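Local coordinates for protein endoglucanase (Uncultured bacterium, PDB 3X17) that hydrolyses internal beta-1,4-glucosidic bonds of cellulose as a family 9 endoglucanase, its catalytic (alpha/alpha)6 barrel preceded by an Ig-like domain, at residues 147-152 with 263-268. Residues are numbered along the deposited sequence; the frame is centred on the assembly and turned at random.
Sequences LDHHED and QRRYVY. With ZN (zinc ion), chain C.
Arg265 lies flat against the ring of His149 and grips Asp152 side-on, tying a zinc-binding loop of the family 9 catalytic domain to strand 265-271. The guanidinium and imidazole planes are 11° apart with centres 3.6 Å apart, and His149 CD2 sits over the middle of the guanidinium. In the salt bridge, which lies in the guanidinium plane, Arg265 NE hydrogen-bonds to Asp152 OD1 (2.8 Å) and Arg265 NH2 to Asp152 OD2 (3.0 Å), the latter nearly straight (174°). Both oxygens are met on their syn side, though somewhat out of the carboxylate plane. The arginine chain is bent at chi2 and chi3, which lays its one flat group over the ring while its edge meets the carboxylate. A type I turn from His149 to Asp152 brings the ring and the carboxylate to the same guanidinium. Lys182 adds a second positive partner at Asp152 OD2, and Tyr180 O accepts from Arg265 NH1. The stacked ring is also fixed at both nitrogens: His149 NE2 is hydrogen-bonded to Asp261 OD2, and ND1 binds zinc, whose site Cys132 and His175 complete. There, His149 ND1 lies 2.1 Å from the zinc ion and Asp148 OD2 1.9 Å from it.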
loop_
_atom_site.group_PDB
_atom_site.type_symbol
_atom_site.label_atom_id
_atom_site.label_comp_id
_atom_site.label_asym_id
_atom_site.label_seq_id
_atom_site.Cartn_x
_atom_site.Cartn_y
_atom_site.Cartn_z
ATOM N N LEU A 147 0.921 -18.588 19.895
ATOM C CA LEU A 147 2.100 -17.760 19.936
ATOM C C LEU A 147 3.136 -18.198 18.944
ATOM O O LEU A 147 3.533 -19.321 18.943
ATOM C CB LEU A 147 2.709 -17.832 21.309
ATOM C CG LEU A 147 3.428 -16.640 21.901
ATOM C CD1 LEU A 147 4.505 -17.042 22.814
ATOM C CD2 LEU A 147 3.920 -15.712 20.898
ATOM N N ASP A 148 3.596 -17.288 18.111
ATOM C CA ASP A 148 4.583 -17.628 17.073
ATOM C C ASP A 148 5.886 -16.881 17.290
ATOM O O ASP A 148 5.882 -15.698 17.655
ATOM C CB ASP A 148 4.026 -17.249 15.701
ATOM C CG ASP A 148 3.577 -15.780 15.639
ATOM O OD1 ASP A 148 2.853 -15.327 16.557
ATOM O OD2 ASP A 148 3.991 -15.065 14.699
ATOM N N HIS A 149 6.997 -17.514 16.940
ATOM C CA HIS A 149 8.232 -16.778 16.723
ATOM C C HIS A 149 8.545 -15.990 17.979
ATOM O O HIS A 149 9.164 -14.917 17.932
ATOM C CB HIS A 149 8.106 -15.827 15.515
ATOM C CG HIS A 149 7.875 -16.541 14.216
ATOM N ND1 HIS A 149 6.783 -16.293 13.415
ATOM C CD2 HIS A 149 8.560 -17.549 13.616
ATOM C CE1 HIS A 149 6.822 -17.082 12.353
ATOM N NE2 HIS A 149 7.885 -17.863 12.457
ATOM N N HIS A 150 8.249 -16.607 19.113
ATOM C CA HIS A 150 8.657 -16.048 20.392
ATOM C C HIS A 150 10.171 -16.071 20.631
ATOM O O HIS A 150 10.654 -15.463 21.596
ATOM C CB HIS A 150 7.939 -16.740 21.549
ATOM C CG HIS A 150 8.036 -15.987 22.841
ATOM N ND1 HIS A 150 8.948 -16.312 23.825
ATOM C CD2 HIS A 150 7.417 -14.860 23.261
ATOM C CE1 HIS A 150 8.814 -15.473 24.839
ATOM N NE2 HIS A 150 7.897 -14.578 24.517
ATOM N N GLU A 151 10.919 -16.769 19.773
ATOM C CA GLU A 151 12.389 -16.771 19.913
ATOM C C GLU A 151 13.129 -15.774 19.016
ATOM O O GLU A 151 14.343 -15.887 18.832
ATOM C CB GLU A 151 12.959 -18.198 19.759
ATOM C CG GLU A 151 12.428 -19.213 20.781
ATOM C CD GLU A 151 12.571 -18.713 22.223
ATOM O OE1 GLU A 151 13.692 -18.297 22.587
ATOM O OE2 GLU A 151 11.566 -18.715 22.976
ATOM N N ASP A 152 12.416 -14.802 18.445
ATOM C CA ASP A 152 13.037 -13.846 17.494
ATOM C C ASP A 152 13.939 -12.903 18.293
ATOM O O ASP A 152 13.444 -12.239 19.200
ATOM C CB ASP A 152 11.949 -12.984 16.808
ATOM C CG ASP A 152 11.149 -13.736 15.740
ATOM O OD1 ASP A 152 11.485 -14.896 15.409
ATOM O OD2 ASP A 152 10.157 -13.157 15.217
ATOM N N GLN A 263 11.927 -23.133 13.233
ATOM C CA GLN A 263 13.335 -22.903 12.926
ATOM C C GLN A 263 13.911 -21.682 13.679
ATOM O O GLN A 263 13.182 -20.772 14.068
ATOM C CB GLN A 263 13.554 -22.771 11.418
ATOM C CG GLN A 263 12.876 -21.536 10.812
ATOM C CD GLN A 263 13.242 -21.328 9.365
ATOM O OE1 GLN A 263 14.412 -21.412 8.986
ATOM N NE2 GLN A 263 12.240 -21.043 8.538
ATOM N N ARG A 264 15.218 -21.689 13.918
ATOM C CA ARG A 264 15.838 -20.570 14.579
ATOM C C ARG A 264 15.726 -19.382 13.625
ATOM O O ARG A 264 15.789 -19.564 12.397
ATOM C CB ARG A 264 17.304 -20.881 14.852
ATOM C CG ARG A 264 18.096 -19.687 15.361
ATOM C CD ARG A 264 19.367 -20.131 16.033
ATOM N NE ARG A 264 19.060 -20.661 17.346
ATOM C CZ ARG A 264 19.917 -20.679 18.356
ATOM N NH1 ARG A 264 21.147 -20.215 18.200
ATOM N NH2 ARG A 264 19.534 -21.165 19.519
ATOM N N ARG A 265 15.496 -18.187 14.174
ATOM C CA ARG A 265 15.423 -16.978 13.347
ATOM C C ARG A 265 16.525 -16.000 13.708
ATOM O O ARG A 265 16.851 -15.834 14.882
ATOM C CB ARG A 265 14.059 -16.303 13.474
ATOM C CG ARG A 265 12.904 -17.255 13.186
ATOM C CD ARG A 265 11.957 -16.692 12.152
ATOM N NE ARG A 265 11.199 -15.536 12.653
ATOM C CZ ARG A 265 10.257 -14.941 11.932
ATOM N NH1 ARG A 265 9.996 -15.396 10.715
ATOM N NH2 ARG A 265 9.537 -13.957 12.429
ATOM N N TYR A 266 17.057 -15.339 12.683
ATOM C CA TYR A 266 18.286 -14.558 12.773
ATOM C C TYR A 266 18.043 -13.097 12.460
ATOM O O TYR A 266 17.172 -12.750 11.661
ATOM C CB TYR A 266 19.354 -15.081 11.812
ATOM C CG TYR A 266 19.868 -16.446 12.196
ATOM C CD1 TYR A 266 20.843 -16.598 13.183
ATOM C CD2 TYR A 266 19.322 -17.586 11.625
ATOM C CE1 TYR A 266 21.289 -17.869 13.557
ATOM C CE2 TYR A 266 19.734 -18.853 12.011
ATOM C CZ TYR A 266 20.727 -18.990 12.960
ATOM O OH TYR A 266 21.107 -20.261 13.320
ATOM N N VAL A 267 18.824 -12.250 13.113
ATOM C CA VAL A 267 18.751 -10.811 12.923
ATOM C C VAL A 267 19.908 -10.447 12.015
ATOM O O VAL A 267 21.063 -10.693 12.347
ATOM C CB VAL A 267 18.903 -10.094 14.278
ATOM C CG1 VAL A 267 18.990 -8.578 14.103
ATOM C CG2 VAL A 267 17.758 -10.507 15.193
ATOM N N TYR A 268 19.576 -10.004 10.811
ATOM C CA TYR A 268 20.576 -9.735 9.783
ATOM C C TYR A 268 21.217 -8.363 9.992
ATOM O O TYR A 268 20.727 -7.559 10.790
ATOM C CB TYR A 268 19.927 -9.853 8.409
ATOM C CG TYR A 268 19.594 -11.291 8.037
ATOM C CD1 TYR A 268 18.546 -11.959 8.656
ATOM C CD2 TYR A 268 20.442 -12.028 7.214
ATOM C CE1 TYR A 268 18.262 -13.262 8.361
ATOM C CE2 TYR A 268 20.163 -13.346 6.910
ATOM C CZ TYR A 268 19.073 -13.949 7.487
ATOM O OH TYR A 268 18.808 -15.264 7.238
HETATM ZN ZN ZN C . 5.508 -14.639 13.602
HETATM O O HOH W 1 14.602 -18.151 16.964
#